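PDB 4HVT: post-proline cleaving enzyme from Rickettsia typhi, which probably cleaves short peptides on the carboxyl side of proline residues, as a serine peptidase of the prolyl oligopeptidase family. Local coordinates for residues 587-592 with 642-647; 649-654 with 680-685; 656-661 with 674-679. All coordinates share one frame; numbering follows the deposited sequence.

Contact 1. Residues 587-592 with 642-647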
ATOM      1  N   ALA A 587     -17.200  -8.000  -5.031  1.00 14.72           N
ATOM      2  CA  ALA A 587     -15.933  -8.071  -5.778  1.00 14.29           C
ATOM      3  C   ALA A 587     -14.815  -8.478  -4.809  1.00 13.75           C
ATOM      4  O   ALA A 587     -14.575  -7.818  -3.822  1.00 13.21           O
ATOM      5  CB  ALA A 587     -15.644  -6.766  -6.490  1.00 14.26           C
ATOM      6  N   CYS A 588     -14.260  -9.664  -5.064  1.00 13.76           N
ATOM      7  CA  CYS A 588     -13.232 -10.312  -4.291  1.00 13.63           C
ATOM      8  C   CYS A 588     -11.954 -10.213  -5.112  1.00 13.74           C
ATOM      9  O   CYS A 588     -11.729 -10.988  -6.060  1.00 14.08           O
ATOM     10  CB  CYS A 588     -13.668 -11.732  -4.102  1.00 13.82           C
ATOM     11  SG  CYS A 588     -12.579 -12.695  -3.045  1.00 13.11           S
ATOM     12  N   GLU A 589     -11.126  -9.234  -4.776  1.00 13.53           N
ATOM     13  CA  GLU A 589     -10.031  -8.862  -5.653  1.00 13.88           C
ATOM     14  C   GLU A 589      -8.696  -9.360  -5.102  1.00 13.13           C
ATOM     15  O   GLU A 589      -8.428  -9.166  -3.904  1.00 12.74           O
ATOM     16  CB  GLU A 589      -9.962  -7.350  -5.774  1.00 14.73           C
ATOM     17  CG  GLU A 589     -11.264  -6.717  -6.168  1.00 16.56           C
ATOM     18  CD  GLU A 589     -11.147  -5.223  -6.280  1.00 17.15           C
ATOM     19  OE1 GLU A 589     -10.482  -4.729  -7.234  1.00 17.53           O
ATOM     20  OE2 GLU A 589     -11.729  -4.538  -5.391  1.00 20.77           O
ATOM     21  N   VAL A 590      -7.874  -9.973  -5.972  1.00 12.87           N
ATOM     22  CA  VAL A 590      -6.536 -10.525  -5.656  1.00 12.88           C
ATOM     23  C   VAL A 590      -6.494 -11.047  -4.228  1.00 11.98           C
ATOM     24  O   VAL A 590      -5.704 -10.596  -3.424  1.00 11.93           O
ATOM     25  CB  VAL A 590      -5.384  -9.590  -5.992  1.00 13.11           C
ATOM     26  CG1 VAL A 590      -5.297  -9.379  -7.495  1.00 13.68           C
ATOM     27  CG2 VAL A 590      -5.540  -8.253  -5.300  1.00 12.94           C
ATOM     28  N   PRO A 591      -7.382 -12.016  -3.920  1.00 12.14           N
ATOM     29  CA  PRO A 591      -7.628 -12.317  -2.533  1.00 11.80           C
ATOM     30  C   PRO A 591      -6.614 -13.263  -1.932  1.00 11.49           C
ATOM     31  O   PRO A 591      -5.944 -13.990  -2.642  1.00 11.40           O
ATOM     32  CB  PRO A 591      -8.956 -13.081  -2.549  1.00 12.40           C
ATOM     33  CG  PRO A 591      -8.991 -13.734  -3.895  1.00 12.97           C
ATOM     34  CD  PRO A 591      -8.314 -12.748  -4.806  1.00 12.72           C
ATOM     35  N   ILE A 592      -6.505 -13.192  -0.611  1.00 11.51           N
ATOM     36  CA  ILE A 592      -6.070 -14.344   0.201  1.00 11.83           C
ATOM     37  C   ILE A 592      -7.404 -14.915   0.694  1.00 12.48           C
ATOM     38  O   ILE A 592      -8.291 -14.163   1.128  1.00 12.79           O
ATOM     39  CB  ILE A 592      -5.084 -13.971   1.346  1.00 11.38           C
ATOM     40  CG1 ILE A 592      -4.562 -15.246   1.979  1.00 11.63           C
ATOM     41  CG2 ILE A 592      -5.668 -13.007   2.370  1.00 11.42           C
ATOM     42  CD1 ILE A 592      -3.491 -14.969   3.045  1.00 11.17           C
ATOM     43  N   LEU A 642     -17.627 -11.109  -8.417  1.00 18.01           N
ATOM     44  CA  LEU A 642     -16.530 -10.951  -9.364  1.00 18.09           C
ATOM     45  C   LEU A 642     -15.234 -11.292  -8.639  1.00 17.14           C
ATOM     46  O   LEU A 642     -14.959 -10.748  -7.601  1.00 16.49           O
ATOM     47  CB  LEU A 642     -16.447  -9.477  -9.845  1.00 18.63           C
ATOM     48  CG  LEU A 642     -15.228  -9.120 -10.717  1.00 19.12           C
ATOM     49  CD1 LEU A 642     -15.174  -9.945 -11.993  1.00 20.08           C
ATOM     50  CD2 LEU A 642     -15.255  -7.646 -11.170  1.00 19.70           C
ATOM     51  N   ILE A 643     -14.494 -12.278  -9.152  1.00 16.98           N
ATOM     52  CA  ILE A 643     -13.255 -12.752  -8.491  1.00 16.36           C
ATOM     53  C   ILE A 643     -12.107 -12.395  -9.398  1.00 16.34           C
ATOM     54  O   ILE A 643     -12.145 -12.641 -10.602  1.00 16.37           O
ATOM     55  CB  ILE A 643     -13.291 -14.260  -8.325  1.00 16.60           C
ATOM     56  CG1 ILE A 643     -14.491 -14.740  -7.466  1.00 16.75           C
ATOM     57  CG2 ILE A 643     -12.010 -14.696  -7.710  1.00 15.83           C
ATOM     58  CD1 ILE A 643     -14.798 -16.240  -7.554  1.00 17.09           C
ATOM     59  N   THR A 644     -11.079 -11.763  -8.862  1.00 16.18           N
ATOM     60  CA  THR A 644      -9.921 -11.412  -9.717  1.00 16.60           C
ATOM     61  C   THR A 644      -8.603 -11.926  -9.149  1.00 16.03           C
ATOM     62  O   THR A 644      -8.407 -11.937  -7.934  1.00 15.92           O
ATOM     63  CB  THR A 644      -9.825  -9.887  -9.944  1.00 16.43           C
ATOM     64  OG1 THR A 644      -9.365  -9.209  -8.735  1.00 16.41           O
ATOM     65  CG2 THR A 644     -11.176  -9.329 -10.369  1.00 17.25           C
ATOM     66  N   ASP A 645      -7.695 -12.321 -10.031  1.00 15.82           N
ATOM     67  CA  ASP A 645      -6.362 -12.683  -9.583  1.00 16.04           C
ATOM     68  C   ASP A 645      -5.318 -12.494 -10.700  1.00 16.33           C
ATOM     69  O   ASP A 645      -5.677 -12.051 -11.807  1.00 15.98           O
ATOM     70  CB  ASP A 645      -6.414 -14.096  -8.985  1.00 16.23           C
ATOM     71  CG  ASP A 645      -6.584 -15.191 -10.013  1.00 17.15           C
ATOM     72  OD1 ASP A 645      -5.937 -15.150 -11.069  1.00 17.72           O
ATOM     73  OD2 ASP A 645      -7.313 -16.143  -9.712  1.00 17.25           O
ATOM     74  N   SER A 646      -4.036 -12.789 -10.450  1.00 16.34           N
ATOM     75  CA  SER A 646      -3.008 -12.598 -11.496  1.00 17.24           C
ATOM     76  C   SER A 646      -1.966 -13.704 -11.445  1.00 18.12           C
ATOM     77  O   SER A 646      -1.553 -14.121 -10.369  1.00 16.74           O
ATOM     78  CB  SER A 646      -2.343 -11.216 -11.417  1.00 17.87           C
ATOM     79  OG  SER A 646      -1.241 -11.086 -12.352  1.00 18.92           O
ATOM     80  N   VAL A 647      -1.571 -14.135 -12.636  1.00 18.78           N
ATOM     81  CA  VAL A 647      -0.536 -15.112 -12.856  1.00 19.62           C
ATOM     82  C   VAL A 647       0.757 -14.684 -12.101  1.00 18.92           C
ATOM     83  O   VAL A 647       1.438 -15.523 -11.547  1.00 19.87           O
ATOM     84  CB  VAL A 647      -0.285 -15.286 -14.391  1.00 21.03           C
ATOM     85  CG1 VAL A 647       0.940 -16.172 -14.638  1.00 21.65           C
ATOM     86  CG2 VAL A 647      -1.510 -15.905 -15.076  1.00 21.87           C
TER
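Cys588 and Thr644 hold two neighbouring parallel strands together through their backbones. Cys588 N donates to Leu642 O at 2.8 Å, and the bond is nearly straight, with 166° at the hydrogen. Cys588 O accepts from Thr644 N at 3.0 Å. Both carbonyls also take a CA-H...O contact, Leu642 O from Ala587 CA and Cys588 O from Ile643 CA. The strand axes run nearly parallel.

The pairing changes character at Val590, where the backbone leaves the strand with a positive phi. Val590 N now meets two oxygens of one residue. It donates to Thr644 OG1 at 3.2 Å, and weakly to Thr644 O, where the angle at the hydrogen is 124°. The threonine hydroxyl can reach it because chi1 (73°) sets OG1 between the backbone N and the carbonyl carbon. OG1 is also hydrogen-bonded to Tyr694, as is OE1 of Glu589.

These are inner strands of the alpha/beta-hydrolase sheet. Strand 585-589 lies between 560-565 and 640-646, and the loops at its end lead to the probable active site. Val590 touches His682 and Asp649 there.

Packing is arranged by sheet face. Ala587, Glu589, Leu642 and Thr644 share the face toward helix 688-706. Glu589 and Thr644 lie side by side on it, with Glu589 CB 3.5 Å from Thr644 OG1. Cys588 and Ile643 point to the other face, where Ile643 packs on Phe660 of helix 655-664. Beyond the strand, Pro591 CD rests 3.2 Å from Thr644 O, and Val590 CG1 lies 4.1 Å from Asp645 CA.

Contact 2. Residues 649-654 with 680-685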
ATOM      1  N   ASP A 649       0.971 -12.606  -9.533  1.00 14.90           N
ATOM      2  CA  ASP A 649       0.765 -12.206  -8.140  1.00 14.12           C
ATOM      3  C   ASP A 649       1.652 -13.108  -7.291  1.00 13.76           C
ATOM      4  O   ASP A 649       1.311 -14.239  -7.002  1.00 13.91           O
ATOM      5  CB  ASP A 649      -0.719 -12.296  -7.741  1.00 14.30           C
ATOM      6  CG  ASP A 649      -0.999 -11.741  -6.321  1.00 13.48           C
ATOM      7  OD1 ASP A 649      -0.153 -11.860  -5.374  1.00 13.22           O
ATOM      8  OD2 ASP A 649      -2.130 -11.208  -6.161  1.00 13.53           O
ATOM      9  N   GLN A 650       2.802 -12.576  -6.931  1.00 13.09           N
ATOM     10  CA  GLN A 650       3.728 -13.248  -6.052  1.00 13.33           C
ATOM     11  C   GLN A 650       3.485 -12.993  -4.554  1.00 13.17           C
ATOM     12  O   GLN A 650       4.231 -13.542  -3.702  1.00 13.59           O
ATOM     13  CB  GLN A 650       5.155 -12.803  -6.405  1.00 13.10           C
ATOM     14  CG  GLN A 650       5.456 -13.091  -7.876  1.00 13.66           C
ATOM     15  CD  GLN A 650       6.869 -12.698  -8.265  1.00 14.00           C
ATOM     16  OE1 GLN A 650       7.317 -11.628  -7.904  1.00 12.98           O
ATOM     17  NE2 GLN A 650       7.590 -13.608  -8.985  1.00 14.61           N
ATOM     18  N   ARG A 651       2.533 -12.143  -4.214  1.00 12.75           N
ATOM     19  CA  ARG A 651       2.237 -11.832  -2.820  1.00 12.32           C
ATOM     20  C   ARG A 651       1.391 -13.000  -2.269  1.00 12.70           C
ATOM     21  O   ARG A 651       1.845 -13.748  -1.431  1.00 12.86           O
ATOM     22  CB  ARG A 651       1.498 -10.495  -2.715  1.00 12.41           C
ATOM     23  CG  ARG A 651       1.437  -9.870  -1.330  1.00 12.40           C
ATOM     24  CD  ARG A 651       2.793  -9.291  -0.868  1.00 12.45           C
ATOM     25  NE  ARG A 651       3.236  -8.427  -1.937  1.00 12.50           N
ATOM     26  CZ  ARG A 651       2.732  -7.231  -2.194  1.00 13.17           C
ATOM     27  NH1 ARG A 651       1.863  -6.658  -1.341  1.00 13.76           N
ATOM     28  NH2 ARG A 651       3.039  -6.606  -3.337  1.00 13.17           N
ATOM     29  N   VAL A 652       0.161 -13.168  -2.762  1.00 13.07           N
ATOM     30  CA  VAL A 652      -0.724 -14.183  -2.243  1.00 13.29           C
ATOM     31  C   VAL A 652      -0.792 -15.440  -3.122  1.00 13.52           C
ATOM     32  O   VAL A 652      -1.129 -16.496  -2.602  1.00 13.64           O
ATOM     33  CB  VAL A 652      -2.170 -13.655  -2.012  1.00 14.03           C
ATOM     34  CG1 VAL A 652      -2.204 -12.539  -0.990  1.00 14.15           C
ATOM     35  CG2 VAL A 652      -2.760 -13.135  -3.297  1.00 14.55           C
ATOM     36  N   HIS A 653      -0.496 -15.320  -4.421  1.00 13.33           N
ATOM     37  CA  HIS A 653      -0.576 -16.394  -5.413  1.00 13.97           C
ATOM     38  C   HIS A 653      -2.002 -16.451  -6.005  1.00 13.88           C
ATOM     39  O   HIS A 653      -2.967 -16.308  -5.299  1.00 13.57           O
ATOM     40  CB  HIS A 653      -0.167 -17.740  -4.828  1.00 14.53           C
ATOM     41  CG  HIS A 653       0.104 -18.811  -5.853  1.00 15.43           C
ATOM     42  ND1 HIS A 653      -0.878 -19.459  -6.564  1.00 15.92           N
ATOM     43  CD2 HIS A 653       1.266 -19.405  -6.214  1.00 15.85           C
ATOM     44  CE1 HIS A 653      -0.337 -20.353  -7.368  1.00 16.84           C
ATOM     45  NE2 HIS A 653       0.970 -20.360  -7.146  1.00 16.72           N
ATOM     46  N   PRO A 654      -2.116 -16.659  -7.302  1.00 14.30           N
ATOM     47  CA  PRO A 654      -3.502 -16.776  -7.849  1.00 14.84           C
ATOM     48  C   PRO A 654      -4.359 -17.965  -7.423  1.00 15.24           C
ATOM     49  O   PRO A 654      -5.552 -17.972  -7.723  1.00 15.44           O
ATOM     50  CB  PRO A 654      -3.275 -16.879  -9.357  1.00 15.36           C
ATOM     51  CG  PRO A 654      -1.885 -17.399  -9.543  1.00 15.40           C
ATOM     52  CD  PRO A 654      -1.110 -16.818  -8.367  1.00 14.69           C
ATOM     53  N   SER A 680      -0.537  -8.281 -14.096  1.00 18.80           N
ATOM     54  CA  SER A 680      -0.810  -7.204 -13.119  1.00 17.35           C
ATOM     55  C   SER A 680      -0.093  -7.396 -11.810  1.00 16.56           C
ATOM     56  O   SER A 680       0.264  -6.400 -11.109  1.00 16.46           O
ATOM     57  CB  SER A 680      -2.302  -7.092 -12.757  1.00 17.55           C
ATOM     58  OG  SER A 680      -2.768  -8.248 -12.057  1.00 17.03           O
ATOM     59  N   GLY A 681       0.093  -8.661 -11.449  1.00 16.83           N
ATOM     60  CA  GLY A 681       0.556  -8.957 -10.088  1.00 15.81           C
ATOM     61  C   GLY A 681      -0.523  -8.609  -9.070  1.00 15.91           C
ATOM     62  O   GLY A 681      -1.737  -8.674  -9.384  1.00 16.24           O
ATOM     63  N   HIS A 682      -0.098  -8.250  -7.860  1.00 15.75           N
ATOM     64  CA  HIS A 682      -0.988  -7.987  -6.733  1.00 15.85           C
ATOM     65  C   HIS A 682      -1.564  -6.564  -6.816  1.00 17.47           C
ATOM     66  O   HIS A 682      -1.190  -5.684  -6.055  1.00 18.77           O
ATOM     67  CB  HIS A 682      -0.259  -8.199  -5.425  1.00 15.18           C
ATOM     68  CG  HIS A 682      -1.153  -8.409  -4.253  1.00 14.33           C
ATOM     69  ND1 HIS A 682      -2.031  -9.474  -4.169  1.00 14.24           N
ATOM     70  CD2 HIS A 682      -1.262  -7.724  -3.086  1.00 14.16           C
ATOM     71  CE1 HIS A 682      -2.672  -9.410  -3.014  1.00 14.27           C
ATOM     72  NE2 HIS A 682      -2.202  -8.371  -2.327  1.00 14.20           N
ATOM     73  N   GLY A 683      -2.446  -6.355  -7.767  1.00 17.93           N
ATOM     74  CA  GLY A 683      -3.026  -5.031  -8.024  1.00 18.44           C
ATOM     75  C   GLY A 683      -3.921  -5.029  -9.232  1.00 19.51           C
ATOM     76  O   GLY A 683      -4.216  -6.085  -9.769  1.00 18.36           O
ATOM     77  N   SER A 684      -4.302  -3.840  -9.694  1.00 19.86           N
ATOM     78  CA  SER A 684      -5.315  -3.708 -10.757  1.00 21.42           C
ATOM     79  C   SER A 684      -4.771  -3.752 -12.181  1.00 22.44           C
ATOM     80  O   SER A 684      -5.532  -3.841 -13.123  1.00 23.64           O
ATOM     81  CB  SER A 684      -6.046  -2.390 -10.582  1.00 21.74           C
ATOM     82  OG  SER A 684      -5.225  -1.280 -10.947  1.00 21.91           O
ATOM     83  N   GLY A 685      -3.448  -3.647 -12.340  1.00 22.77           N
ATOM     84  CA  GLY A 685      -2.855  -3.677 -13.678  1.00 23.46           C
ATOM     85  C   GLY A 685      -1.480  -3.032 -13.612  1.00 23.82           C
ATOM     86  O   GLY A 685      -1.293  -2.023 -12.941  1.00 27.27           O
TER
HETATM   87  O   HOH W   1       3.099  -9.426  -7.194  1.00 13.56           O
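Asp649 and Gly681 bring two irregular loops together, their CA atoms 3.8 Å apart, and the next residue, His682, is the centre of an inverse gamma turn. A water accepts from Gln650 N, and weakly from His682 N, so it links the two backbones.

His682 ND1 donates to Asp649 OD2 at 2.6 Å. The bond is straight, 169° at the hydrogen, and OD2 lies in the ring plane at the edge. The nitrogen approaches OD2 on its syn side, 25° out of the carboxylate plane. Carboxylate and ring are turned 71° against each other. The other oxygen, Asp649 OD1, accepts from Val652 N at 2.9 Å in an Asx motif, and more weakly from Arg651 N. These bonds restrain the rotation of the carboxylate.

Arg651 CB lies over one face of the His682 ring, offset toward the rim and 3.9 Å from the ring centroid, a CH-pi contact. The chain then bends at chi2 and chi3, which brings Arg651 NH1 to 3.7 Å from His682 CD2. The guanidinium also pairs through NE with Asp154. Val652 CG2 meets His682 CE1 obliquely at 3.7 Å.

His682 NE2 is hydrogen-bonded to Ser566 OG, on the probable nucleophile elbow. Ser566, His682 and Asp649 thus have the geometry of a Ser-His-Asp catalytic triad, as in other prolyl oligopeptidases, consistent with Asp649 orienting the imidazole toward Ser566.

Contact 3. Residues 656-661 with 674-679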
ATOM      1  N   HIS A 656      -5.683 -18.625  -4.712  1.00 13.90           N
ATOM      2  CA  HIS A 656      -6.843 -18.248  -3.891  1.00 13.84           C
ATOM      3  C   HIS A 656      -8.062 -17.888  -4.715  1.00 14.28           C
ATOM      4  O   HIS A 656      -9.172 -18.330  -4.418  1.00 14.72           O
ATOM      5  CB  HIS A 656      -6.499 -17.110  -2.906  1.00 13.13           C
ATOM      6  CG  HIS A 656      -5.390 -17.450  -1.971  1.00 12.71           C
ATOM      7  ND1 HIS A 656      -5.595 -18.160  -0.812  1.00 12.94           N
ATOM      8  CD2 HIS A 656      -4.060 -17.165  -2.005  1.00 12.61           C
ATOM      9  CE1 HIS A 656      -4.441 -18.303  -0.172  1.00 12.51           C
ATOM     10  NE2 HIS A 656      -3.496 -17.738  -0.898  1.00 12.21           N
ATOM     11  N   GLY A 657      -7.848 -17.095  -5.745  1.00 14.43           N
ATOM     12  CA  GLY A 657      -8.963 -16.663  -6.626  1.00 14.68           C
ATOM     13  C   GLY A 657      -9.431 -17.849  -7.482  1.00 15.54           C
ATOM     14  O   GLY A 657     -10.642 -18.083  -7.654  1.00 15.61           O
ATOM     15  N   ARG A 658      -8.461 -18.608  -7.988  1.00 16.18           N
ATOM     16  CA  ARG A 658      -8.747 -19.733  -8.849  1.00 17.18           C
ATOM     17  C   ARG A 658      -9.589 -20.765  -8.121  1.00 17.64           C
ATOM     18  O   ARG A 658     -10.626 -21.195  -8.644  1.00 17.86           O
ATOM     19  CB  ARG A 658      -7.470 -20.397  -9.297  1.00 17.56           C
ATOM     20  CG  ARG A 658      -6.783 -19.700 -10.420  1.00 17.94           C
ATOM     21  CD  ARG A 658      -5.351 -20.171 -10.512  1.00 18.46           C
ATOM     22  NE  ARG A 658      -4.632 -19.613 -11.637  1.00 18.73           N
ATOM     23  CZ  ARG A 658      -3.400 -19.983 -11.989  1.00 19.01           C
ATOM     24  NH1 ARG A 658      -2.753 -20.959 -11.342  1.00 19.68           N
ATOM     25  NH2 ARG A 658      -2.827 -19.395 -13.031  1.00 19.34           N
ATOM     26  N   ILE A 659      -9.163 -21.193  -6.931  1.00 17.25           N
ATOM     27  CA  ILE A 659      -9.975 -22.197  -6.163  1.00 17.83           C
ATOM     28  C   ILE A 659     -11.402 -21.769  -5.762  1.00 17.76           C
ATOM     29  O   ILE A 659     -12.388 -22.591  -5.798  1.00 18.87           O
ATOM     30  CB  ILE A 659      -9.169 -22.792  -4.956  1.00 17.56           C
ATOM     31  CG1 ILE A 659      -9.860 -24.031  -4.402  1.00 18.43           C
ATOM     32  CG2 ILE A 659      -8.934 -21.821  -3.771  1.00 16.88           C
ATOM     33  CD1 ILE A 659      -9.891 -25.176  -5.370  1.00 19.21           C
ATOM     34  N   PHE A 660     -11.541 -20.472  -5.406  1.00 17.36           N
ATOM     35  CA  PHE A 660     -12.832 -19.953  -5.071  1.00 17.84           C
ATOM     36  C   PHE A 660     -13.746 -20.043  -6.320  1.00 18.53           C
ATOM     37  O   PHE A 660     -14.846 -20.435  -6.199  1.00 18.36           O
ATOM     38  CB  PHE A 660     -12.690 -18.546  -4.613  1.00 17.20           C
ATOM     39  CG  PHE A 660     -13.885 -17.983  -3.910  1.00 17.35           C
ATOM     40  CD1 PHE A 660     -14.565 -18.707  -2.952  1.00 17.68           C
ATOM     41  CD2 PHE A 660     -14.207 -16.637  -4.102  1.00 17.17           C
ATOM     42  CE1 PHE A 660     -15.631 -18.172  -2.296  1.00 17.91           C
ATOM     43  CE2 PHE A 660     -15.253 -16.090  -3.429  1.00 17.36           C
ATOM     44  CZ  PHE A 660     -15.956 -16.866  -2.496  1.00 17.50           C
ATOM     45  N   GLU A 661     -13.241 -19.581  -7.472  1.00 19.15           N
ATOM     46  CA  GLU A 661     -13.986 -19.700  -8.757  1.00 19.91           C
ATOM     47  C   GLU A 661     -14.317 -21.174  -9.046  1.00 21.38           C
ATOM     48  O   GLU A 661     -15.428 -21.524  -9.437  1.00 21.91           O
ATOM     49  CB  GLU A 661     -13.150 -19.145  -9.892  1.00 19.87           C
ATOM     50  CG  GLU A 661     -13.617 -19.367 -11.322  1.00 20.77           C
ATOM     51  CD  GLU A 661     -14.989 -18.764 -11.631  1.00 21.38           C
ATOM     52  OE1 GLU A 661     -15.669 -18.129 -10.773  1.00 21.28           O
ATOM     53  OE2 GLU A 661     -15.452 -18.992 -12.778  1.00 22.59           O
ATOM     54  N   PHE A 674     -15.060 -14.045 -13.311  1.00 20.32           N
ATOM     55  CA  PHE A 674     -13.668 -14.326 -12.996  1.00 19.80           C
ATOM     56  C   PHE A 674     -12.770 -13.654 -14.012  1.00 19.88           C
ATOM     57  O   PHE A 674     -13.000 -13.801 -15.210  1.00 20.66           O
ATOM     58  CB  PHE A 674     -13.484 -15.837 -13.009  1.00 20.31           C
ATOM     59  CG  PHE A 674     -12.076 -16.288 -12.774  1.00 20.02           C
ATOM     60  CD1 PHE A 674     -11.595 -16.392 -11.478  1.00 19.19           C
ATOM     61  CD2 PHE A 674     -11.218 -16.525 -13.841  1.00 20.25           C
ATOM     62  CE1 PHE A 674     -10.273 -16.774 -11.226  1.00 18.92           C
ATOM     63  CE2 PHE A 674      -9.898 -16.934 -13.610  1.00 19.84           C
ATOM     64  CZ  PHE A 674      -9.423 -17.049 -12.302  1.00 19.39           C
ATOM     65  N   LEU A 675     -11.697 -12.999 -13.532  1.00 19.32           N
ATOM     66  CA  LEU A 675     -10.745 -12.279 -14.368  1.00 19.13           C
ATOM     67  C   LEU A 675      -9.341 -12.595 -13.847  1.00 18.72           C
ATOM     68  O   LEU A 675      -8.965 -12.185 -12.713  1.00 18.04           O
ATOM     69  CB  LEU A 675     -10.967 -10.768 -14.303  1.00 19.28           C
ATOM     70  CG  LEU A 675     -12.293 -10.249 -14.891  1.00 20.25           C
ATOM     71  CD1 LEU A 675     -12.428  -8.829 -14.486  1.00 20.45           C
ATOM     72  CD2 LEU A 675     -12.254 -10.327 -16.385  1.00 21.26           C
ATOM     73  N   GLU A 676      -8.572 -13.272 -14.684  1.00 18.90           N
ATOM     74  CA  GLU A 676      -7.202 -13.600 -14.356  1.00 19.27           C
ATOM     75  C   GLU A 676      -6.289 -12.771 -15.256  1.00 19.44           C
ATOM     76  O   GLU A 676      -6.322 -12.917 -16.470  1.00 20.29           O
ATOM     77  CB  GLU A 676      -6.895 -15.083 -14.482  1.00 20.17           C
ATOM     78  CG  GLU A 676      -5.390 -15.323 -14.190  1.00 20.22           C
ATOM     79  CD  GLU A 676      -5.017 -16.704 -13.811  1.00 21.03           C
ATOM     80  OE1 GLU A 676      -4.325 -17.359 -14.646  1.00 22.06           O
ATOM     81  OE2 GLU A 676      -5.454 -17.185 -12.742  1.00 21.60           O
ATOM     82  N   SER A 677      -5.510 -11.880 -14.664  1.00 18.66           N
ATOM     83  CA  SER A 677      -4.541 -11.076 -15.396  1.00 19.17           C
ATOM     84  C   SER A 677      -3.200 -11.698 -15.556  1.00 19.66           C
ATOM     85  O   SER A 677      -2.662 -12.205 -14.581  1.00 19.40           O
ATOM     86  CB  SER A 677      -4.336  -9.696 -14.765  1.00 18.47           C
ATOM     87  OG  SER A 677      -3.144  -9.096 -15.301  1.00 17.91           O
ATOM     88  N   LYS A 678      -2.651 -11.632 -16.773  1.00 20.85           N
ATOM     89  CA  LYS A 678      -1.334 -12.202 -17.106  1.00 21.88           C
ATOM     90  C   LYS A 678      -0.193 -11.607 -16.351  1.00 21.58           C
ATOM     91  O   LYS A 678       0.743 -12.321 -15.949  1.00 21.65           O
ATOM     92  CB  LYS A 678      -1.023 -12.028 -18.616  1.00 22.75           C
ATOM     93  N   ASP A 679      -0.246 -10.314 -16.109  1.00 20.99           N
ATOM     94  CA  ASP A 679       0.930  -9.603 -15.568  1.00 21.22           C
ATOM     95  C   ASP A 679       0.683  -8.444 -14.612  1.00 19.46           C
ATOM     96  O   ASP A 679       1.639  -7.711 -14.318  1.00 18.88           O
ATOM     97  CB  ASP A 679       1.766  -9.028 -16.723  1.00 22.78           C
ATOM     98  CG  ASP A 679       0.963  -8.150 -17.624  1.00 24.20           C
ATOM     99  OD1 ASP A 679      -0.100  -7.662 -17.224  1.00 24.84           O
ATOM    100  OD2 ASP A 679       1.362  -7.956 -18.785  1.00 28.47           O
TER
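Arg658 reaches from its helix to Glu676 on the edge strand. Its CB leads to CG, and Arg658 CG lies 4.2 Å from Phe674 CZ. From CG to NE the chain is extended, and Arg658 CD passes 3.7 Å from Glu676 OE2. Arg658 NE then donates to Glu676 OE2 at 2.8 Å, on its syn lone pair. At the tip, Arg658 NH2 donates to Glu676 OE1 at 3.0 Å in an almost straight bond, 176° at the hydrogen. The salt bridge is therefore side-on and bidentate, with the two planes 34° apart. NH1 is held by the carbonyls of Leu27 and Glu29, and NH2 also bonds to Ala30 O. Glu676 OE2 also lies close to the Asp645 carboxylate, so the arginine probably offsets both charges, or one acid may be protonated.

Phe674 points toward the helix and packs between Arg658 and Glu661. Glu661 CB is 3.5 Å from Phe674 CD1. Its carboxylate pairs with Arg42 and also accepts from Thr672.

Both segments belong to a beta-alpha-beta unit that starts with strand 640-646. The axes of 656-661 and 674-677 run roughly antiparallel, 154° apart. Helix 34-51 packs alongside, touching Arg658, Glu661 and Glu676.

In the fold
All three contacts belong to the probable catalytic, alpha/beta-hydrolase part of the chain. Contact 1 is wholly buried, while contacts 2 and 3 include partly exposed residues, Arg651 and His682 in one and Glu676 in the other. Contact 1 lies within the sheet, and backbone bonding dominates. Contact 3 lies on the same sheet at its edge strand, and joins it to a helix by a salt bridge and aromatic packing. The two are linked directly, since strands 640-646 and 672-677 are neighbours. Contact 2 joins the loops that follow these two strands, and its chemistry is that of a probable active site. Ser646 OG ties it to contact 1 through Gly681 N.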